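Local coordinates for leucyl-trna synthetase (Plasmodium falciparum, PDB 5FOC), which probably attaches leucine to its cognate tRNA using ATP, and whose fragment here, the editing domain, probably hydrolyses mischarged aminoacyl-tRNA, at residues A[336-341]-A[351-356]; A[130-135]-A[296-301]; A[240-245]-A[281-286]. The protein carries 2 engineered substitutions. All coordinates share one frame; numbering follows the deposited sequence. Where two conformers were deposited one is given.

Contact 1 of 3, residues A[336-341]-A[351-356]; sequences QYFEGI and KTFNCR
The backbone N of T352 donates to O of G340 (2.9 Å), joining the end of helix 325-339 to the first turn of helix 352-365, while I341 and K351 form a single beta bridge alongside. Helix ends carry peptide groups that lack an intrahelical partner, and here one water joins several polar atoms of the two ends. It donates to O of Y337 and O of G340 and accepts from N of F353 and from NZ of K351 (2.7 Å), a lysine whose chain bends at chi2, chi3 and chi4 to bring the ammonium back over the junction. T352 pushes its CB to within 3.2 Å of O of Q336. Farther out the seam turns aromatic. F353 sets CD1 over one face of Y337, 3.4 Å above the ring and displaced to the rim, with the planes inclined at 37°. F338 meets F353 at the CE1 corners, 4.0 Å apart, with little overlap. Y337 holds CG anti to its N (chi1 179°), which swings the ring across to the second helix; there the guanidinium of R356 lies almost parallel to it, planes 12° apart, with CD1 of Y337 over one face of the guanidinium, toward its rim. R356 NE is salt-bridged to E131, outside the two segments. Water-mediated bonds thus satisfy polar atoms at the turn, and the pairing with E131 probably helps to hold the guanidinium in its orientation beside the tyrosine.

Contact 2 of 3, residues A[130-135]-A[296-301]; sequences PETAYG and SCIELP
C297 points its thiol at the 3-10 turn 130-135, where SG lies 3.6 Å from N of G135 and 3.7 Å from O of T132. Those two backbone atoms are already hydrogen-bonded to each other, so the sulfur rests against a satisfied turn. It also meets CB of Y134 at 4.0 Å and sits at the edge of that ring, near its plane. SG, anti to the carbonyl carbon (chi1 -62°), is turned to the turn's backbone; CB of C297 separately touches O of E131. The second meeting is between side chains: the methyl CD1 of I298 touches CG2 of T132 at 3.5 Å and passes 4.0 Å from OE2 of E131.

A second shell sets these groups in place. D261 accepts the N-H of C297 and is bonded to the hydroxyl of S296, OG1 of T132 is tied to O of K129, and E131 forms a salt bridge with R356. The sequence K129 to T132 is consistent with the end of the threonine-rich motif that borders the editing pocket in related synthetases, an example of a turn, probably functional, backed by a hydrophobic partner distant in sequence. Strand 298-299 pairs antiparallel with strand 341-342; I298 also packs on Q336 of helix 325-339 and T352 of helix 352-365, whereas P130 leans on K360 and I363 farther along the latter helix.

Contact 3 of 3, residues A[240-245]-A[281-286]; sequences ILPMTT and EKYNLK
P242 lays CG against the ring of Y283 in an off-centre CH-pi contact, 4.2 Å from the ring centroid and 29° off the ring normal. The approach is displaced toward the outer half of the ring: CG stands 3.7 Å from CE2, and CB reaches CZ and OH, both at about 4.0 Å. On the opposite side of the ring plane lies the aliphatic part of K282, the preceding residue, with CG over the face and offset toward the rim. The phenol is therefore held between a proline of a strand and the stem of a lysine from its own helix end.

Y283 is the first residue to depart from helical geometry after helix 276-282, and its CG is anti to the carbonyl carbon (chi1 -59°), which carries the ring across to the proline. N284 then forms the centre of an inverse gamma turn, closed by a weak bond from N of L285 to O of Y283. The turn faces N284 outward and directs the side chains of Y283 and L285 toward strand 238-242.

That strand belongs to the large mixed sheet of the editing domain, an insertion that leucyl-tRNA synthetases share with the isoleucyl and valyl enzymes, and runs parallel to strand 138-141 and antiparallel to strand 227-229. On L241 the terminal methyl CD2 meets CD2 of L285 at 3.8 Å, the two side chains crossing at about a right angle. L285 adds a looser touch between CD1 and CD of P242, 4.4 Å apart, and so bridges neighbouring residues of the strand. Helix 263-274 covers L241 through L269 and I272. Y279 of helix 276-282 also packs on P242, and P143 lies against both P242 and Y283.

From the N terminus, the turn 130-135 comes first and waits until 296-301 for its partner, so contact 2 closes a span of 160 residues. Within that span contact 3 closes a loop of 35 residues, bringing the end of helix 276-282 back to strand 238-242 of the main sheet. Contact 1 follows in series, closing a loop of nine residues as helix 325-339 gives way to helix 352-365. None cross. Contacts 1 and 2 adjoin: a probable hydrogen bond from N of E299 to O of I341 joins strands 298-299 and 341-342, and the R356-E131 salt bridge joins helix 352-365 to the turn after strand 120-127. Contact 3 lies apart, about 25 Å from contact 2 between centres.

Contact 1 of 3, residues A[336-341]-A[351-356]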
# COMPACT_ATOMS: atom_id res chain seq x y z
N GLN A 336 -11.92 -2.46 18.94
CA GLN A 336 -12.16 -1.18 18.26
C GLN A 336 -13.48 -1.12 17.48
O GLN A 336 -14.21 -0.13 17.53
CB GLN A 336 -10.99 -0.87 17.32
CG GLN A 336 -9.69 -0.58 18.05
CD GLN A 336 -8.57 -0.32 17.06
OE1 GLN A 336 -8.69 -0.64 15.86
NE2 GLN A 336 -7.45 0.24 17.56
N TYR A 337 -13.84 -2.23 16.81
CA TYR A 337 -14.99 -2.22 15.93
C TYR A 337 -16.23 -2.09 16.82
O TYR A 337 -17.07 -1.21 16.61
CB TYR A 337 -15.03 -3.50 15.08
CG TYR A 337 -16.20 -3.65 14.13
CD1 TYR A 337 -16.52 -2.67 13.19
CD2 TYR A 337 -16.97 -4.81 14.15
CE1 TYR A 337 -17.57 -2.84 12.30
CE2 TYR A 337 -18.04 -4.99 13.27
CZ TYR A 337 -18.34 -4.02 12.34
OH TYR A 337 -19.40 -4.14 11.49
N PHE A 338 -16.33 -2.96 17.84
CA PHE A 338 -17.52 -2.90 18.67
C PHE A 338 -17.58 -1.82 19.74
O PHE A 338 -18.67 -1.51 20.22
CB PHE A 338 -17.76 -4.28 19.30
CG PHE A 338 -18.21 -5.33 18.31
CD1 PHE A 338 -19.48 -5.29 17.78
CD2 PHE A 338 -17.36 -6.34 17.90
CE1 PHE A 338 -19.91 -6.25 16.87
CE2 PHE A 338 -17.78 -7.31 16.98
CZ PHE A 338 -19.06 -7.24 16.45
N GLU A 339 -16.44 -1.24 20.14
CA GLU A 339 -16.41 -0.40 21.29
C GLU A 339 -15.75 0.94 21.03
O GLU A 339 -15.88 1.83 21.84
CB GLU A 339 -15.69 -1.09 22.45
CG GLU A 339 -16.36 -2.35 22.92
CD GLU A 339 -15.57 -3.05 24.01
OE1 GLU A 339 -15.03 -2.39 24.90
OE2 GLU A 339 -15.47 -4.29 23.96
N GLY A 340 -15.14 1.07 19.87
CA GLY A 340 -14.31 2.27 19.63
C GLY A 340 -15.18 3.48 19.33
O GLY A 340 -16.29 3.34 18.78
N ILE A 341 -14.64 4.68 19.65
CA ILE A 341 -15.25 5.96 19.29
C ILE A 341 -14.23 6.68 18.42
O ILE A 341 -13.05 6.75 18.77
CB ILE A 341 -15.58 6.81 20.53
CG1 ILE A 341 -16.54 6.04 21.46
CG2 ILE A 341 -16.19 8.15 20.14
CD1 ILE A 341 -16.61 6.56 22.87
N LYS A 351 -19.45 6.24 16.57
CA LYS A 351 -18.88 4.99 16.92
C LYS A 351 -18.14 4.38 15.74
O LYS A 351 -18.60 4.45 14.60
CB LYS A 351 -20.05 4.06 17.32
CG LYS A 351 -20.75 4.54 18.60
CD LYS A 351 -19.95 4.28 19.87
CE LYS A 351 -20.32 2.95 20.53
NZ LYS A 351 -19.73 1.77 19.83
N THR A 352 -17.02 3.75 16.04
CA THR A 352 -16.23 3.06 15.03
C THR A 352 -17.07 2.05 14.26
O THR A 352 -16.92 1.86 13.06
CB THR A 352 -15.02 2.41 15.71
OG1 THR A 352 -14.26 3.40 16.44
CG2 THR A 352 -14.15 1.71 14.74
N PHE A 353 -17.98 1.40 14.98
CA PHE A 353 -18.83 0.43 14.30
C PHE A 353 -19.57 1.00 13.09
O PHE A 353 -19.59 0.36 12.02
CB PHE A 353 -19.81 -0.11 15.32
CG PHE A 353 -20.69 -1.19 14.78
CD1 PHE A 353 -20.26 -2.51 14.76
CD2 PHE A 353 -21.92 -0.88 14.23
CE1 PHE A 353 -21.12 -3.52 14.28
CE2 PHE A 353 -22.75 -1.88 13.75
CZ PHE A 353 -22.33 -3.19 13.73
N ASN A 354 -20.11 2.22 13.25
CA ASN A 354 -20.83 2.89 12.18
C ASN A 354 -19.82 3.48 11.14
O ASN A 354 -20.02 3.42 9.90
CB ASN A 354 -21.76 3.97 12.77
CG ASN A 354 -22.81 3.40 13.77
OD1 ASN A 354 -22.87 3.83 14.95
ND2 ASN A 354 -23.61 2.48 13.32
N CYS A 355 -18.71 4.03 11.64
CA CYS A 355 -17.75 4.75 10.81
C CYS A 355 -17.07 3.86 9.78
O CYS A 355 -16.76 4.29 8.66
CB CYS A 355 -16.69 5.34 11.70
SG CYS A 355 -15.54 6.35 10.76
N ARG A 356 -16.79 2.61 10.19
CA ARG A 356 -16.28 1.56 9.29
C ARG A 356 -17.04 1.55 7.94
O ARG A 356 -16.44 1.52 6.85
CB ARG A 356 -16.48 0.21 9.98
CG ARG A 356 -16.23 -1.03 9.12
CD ARG A 356 -14.80 -1.10 8.68
NE ARG A 356 -13.88 -0.96 9.81
CZ ARG A 356 -13.54 -1.92 10.67
NH1 ARG A 356 -14.07 -3.17 10.59
NH2 ARG A 356 -12.68 -1.64 11.65
O HOH W 1 -17.86 1.30 17.90

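Contact 2 of 3, residues A[130-135]-A[296-301]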
# COMPACT_ATOMS: atom_id res chain seq x y z
N PRO A 130 -10.48 0.98 7.30
CA PRO A 130 -10.40 2.23 6.50
C PRO A 130 -10.62 3.50 7.27
O PRO A 130 -10.05 4.54 6.87
CB PRO A 130 -11.46 2.08 5.41
CG PRO A 130 -12.40 1.00 5.99
CD PRO A 130 -11.55 0.08 6.79
N GLU A 131 -11.37 3.46 8.36
CA GLU A 131 -11.65 4.60 9.23
C GLU A 131 -10.38 5.20 9.88
O GLU A 131 -10.47 6.26 10.51
CB GLU A 131 -12.72 4.26 10.29
CG GLU A 131 -12.30 3.27 11.38
CD GLU A 131 -12.18 1.79 10.95
OE1 GLU A 131 -12.56 1.41 9.80
OE2 GLU A 131 -11.70 0.98 11.79
N THR A 132 -9.29 4.45 9.87
CA THR A 132 -8.01 4.87 10.44
C THR A 132 -7.11 5.53 9.40
O THR A 132 -6.03 5.95 9.78
CB THR A 132 -7.25 3.65 11.08
OG1 THR A 132 -6.78 2.74 10.06
CG2 THR A 132 -8.19 2.89 12.12
N ALA A 133 -7.54 5.65 8.15
CA ALA A 133 -6.65 6.13 7.08
C ALA A 133 -6.12 7.54 7.35
O ALA A 133 -4.98 7.91 6.88
CB ALA A 133 -7.33 6.09 5.75
N TYR A 134 -6.90 8.37 8.04
CA TYR A 134 -6.37 9.77 8.34
C TYR A 134 -5.08 9.70 9.12
O TYR A 134 -4.21 10.64 8.95
CB TYR A 134 -7.41 10.56 9.13
CG TYR A 134 -7.05 11.94 9.60
CD1 TYR A 134 -7.03 12.98 8.69
CD2 TYR A 134 -6.88 12.22 10.92
CE1 TYR A 134 -6.77 14.29 9.10
CE2 TYR A 134 -6.60 13.52 11.36
CZ TYR A 134 -6.58 14.53 10.43
OH TYR A 134 -6.32 15.80 10.81
N GLY A 135 -4.89 8.70 9.98
CA GLY A 135 -3.68 8.55 10.79
C GLY A 135 -2.49 7.90 10.13
O GLY A 135 -1.54 7.60 10.82
N SER A 296 -4.03 9.45 16.14
CA SER A 296 -4.95 8.35 16.56
C SER A 296 -6.37 8.72 16.17
O SER A 296 -6.86 9.84 16.42
CB SER A 296 -4.84 8.13 18.05
OG SER A 296 -5.58 6.97 18.43
N CYS A 297 -7.03 7.77 15.51
CA CYS A 297 -8.40 7.93 15.00
C CYS A 297 -9.48 7.30 15.90
O CYS A 297 -10.63 7.63 15.72
CB CYS A 297 -8.52 7.33 13.58
SG CYS A 297 -7.43 8.20 12.41
N ILE A 298 -9.03 6.52 16.88
CA ILE A 298 -9.97 5.64 17.64
C ILE A 298 -9.60 5.68 19.12
O ILE A 298 -8.46 5.38 19.49
CB ILE A 298 -9.96 4.17 17.17
CG1 ILE A 298 -10.40 4.04 15.71
CG2 ILE A 298 -10.96 3.32 18.01
CD1 ILE A 298 -10.15 2.70 15.07
N GLU A 299 -10.59 5.97 19.96
CA GLU A 299 -10.42 5.88 21.40
C GLU A 299 -11.29 4.72 21.95
O GLU A 299 -12.38 4.45 21.45
CB GLU A 299 -10.75 7.17 22.11
CG GLU A 299 -12.17 7.67 22.02
CD GLU A 299 -12.44 8.80 22.99
OE1 GLU A 299 -11.48 9.28 23.64
OE2 GLU A 299 -13.60 9.23 23.09
N LEU A 300 -10.76 4.04 22.94
CA LEU A 300 -11.50 2.97 23.60
C LEU A 300 -11.85 3.51 24.96
O LEU A 300 -11.02 4.18 25.60
CB LEU A 300 -10.69 1.69 23.70
CG LEU A 300 -10.67 0.85 22.41
CD1 LEU A 300 -9.70 -0.29 22.55
CD2 LEU A 300 -12.06 0.35 22.09
N PRO A 301 -13.10 3.27 25.40
CA PRO A 301 -13.49 3.70 26.74
C PRO A 301 -12.52 3.14 27.80
O PRO A 301 -12.06 2.02 27.67
CB PRO A 301 -14.90 3.10 26.91
CG PRO A 301 -15.36 2.83 25.53
CD PRO A 301 -14.14 2.45 24.76

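Contact 3 of 3, residues A[240-245]-A[281-286]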
# COMPACT_ATOMS: atom_id res chain seq x y z
N ILE A 240 7.82 4.70 2.37
CA ILE A 240 7.69 3.22 2.30
C ILE A 240 8.69 2.60 3.26
O ILE A 240 9.91 2.82 3.14
CB ILE A 240 7.83 2.66 0.90
CG1 ILE A 240 6.71 3.19 0.04
CG2 ILE A 240 7.77 1.13 0.92
CD1 ILE A 240 6.71 2.81 -1.41
N LEU A 241 8.21 1.72 4.16
CA LEU A 241 9.04 1.02 5.10
C LEU A 241 8.88 -0.50 4.97
O LEU A 241 7.83 -0.92 4.52
CB LEU A 241 8.67 1.40 6.53
CG LEU A 241 8.82 2.84 7.02
CD1 LEU A 241 8.42 2.91 8.48
CD2 LEU A 241 10.25 3.28 6.86
N PRO A 242 9.90 -1.26 5.32
CA PRO A 242 9.83 -2.72 5.18
C PRO A 242 9.13 -3.42 6.35
O PRO A 242 9.42 -3.16 7.49
CB PRO A 242 11.29 -3.12 5.11
CG PRO A 242 11.97 -2.13 6.00
CD PRO A 242 11.26 -0.83 5.74
N MET A 243 8.22 -4.35 6.00
CA MET A 243 7.54 -5.19 6.99
C MET A 243 7.56 -6.60 6.43
O MET A 243 6.85 -6.91 5.48
CB MET A 243 6.14 -4.67 7.22
CG MET A 243 5.29 -5.53 8.19
SD MET A 243 3.58 -4.95 8.35
CE MET A 243 3.55 -4.20 9.97
N THR A 244 8.45 -7.43 6.99
CA THR A 244 8.67 -8.80 6.47
C THR A 244 7.56 -9.76 6.78
O THR A 244 7.55 -10.85 6.23
CB THR A 244 9.98 -9.42 6.99
OG1 THR A 244 9.97 -9.50 8.43
CG2 THR A 244 11.14 -8.58 6.50
N THR A 245 6.63 -9.37 7.66
CA THR A 245 5.51 -10.26 8.10
C THR A 245 4.32 -10.14 7.16
O THR A 245 3.37 -10.89 7.30
CB THR A 245 5.04 -9.88 9.50
OG1 THR A 245 4.84 -8.44 9.54
CG2 THR A 245 6.05 -10.27 10.51
N GLU A 281 21.34 1.62 7.11
CA GLU A 281 22.48 0.97 6.43
C GLU A 281 21.96 0.13 5.27
O GLU A 281 22.47 0.24 4.15
CB GLU A 281 23.30 0.11 7.43
CG GLU A 281 24.24 -0.98 6.90
CD GLU A 281 25.51 -0.44 6.27
OE1 GLU A 281 26.51 -0.16 7.00
OE2 GLU A 281 25.52 -0.35 5.02
N LYS A 282 20.94 -0.70 5.54
CA LYS A 282 20.45 -1.69 4.57
C LYS A 282 19.63 -1.10 3.43
O LYS A 282 19.74 -1.56 2.29
CB LYS A 282 19.61 -2.77 5.29
CG LYS A 282 19.12 -3.90 4.39
CD LYS A 282 18.67 -5.10 5.21
CE LYS A 282 17.97 -6.16 4.37
NZ LYS A 282 18.89 -6.84 3.42
N TYR A 283 18.78 -0.11 3.75
CA TYR A 283 17.84 0.47 2.78
C TYR A 283 18.10 1.93 2.52
O TYR A 283 18.91 2.59 3.22
CB TYR A 283 16.41 0.34 3.30
CG TYR A 283 15.96 -1.09 3.57
CD1 TYR A 283 15.56 -1.92 2.52
CD2 TYR A 283 15.93 -1.60 4.87
CE1 TYR A 283 15.14 -3.24 2.76
CE2 TYR A 283 15.49 -2.93 5.12
CZ TYR A 283 15.10 -3.72 4.07
OH TYR A 283 14.69 -5.00 4.29
N ASN A 284 17.42 2.48 1.53
CA ASN A 284 17.56 3.91 1.23
C ASN A 284 16.67 4.69 2.19
O ASN A 284 15.65 5.29 1.77
CB ASN A 284 17.21 4.19 -0.24
CG ASN A 284 18.16 3.50 -1.22
OD1 ASN A 284 17.71 2.93 -2.23
ND2 ASN A 284 19.46 3.55 -0.95
N LEU A 285 17.07 4.66 3.48
CA LEU A 285 16.36 5.30 4.62
C LEU A 285 17.32 6.15 5.43
O LEU A 285 18.46 5.77 5.65
CB LEU A 285 15.72 4.26 5.58
CG LEU A 285 14.46 3.56 5.12
CD1 LEU A 285 14.12 2.47 6.14
CD2 LEU A 285 13.32 4.55 4.96
N LYS A 286 16.83 7.29 5.90
CA LYS A 286 17.58 8.16 6.80
C LYS A 286 16.81 8.36 8.08
O LYS A 286 15.57 8.39 8.05
CB LYS A 286 17.89 9.52 6.15
CG LYS A 286 18.69 9.40 4.85
CD LYS A 286 18.26 10.40 3.79
CE LYS A 286 16.89 10.06 3.18
NZ LYS A 286 16.52 11.01 2.10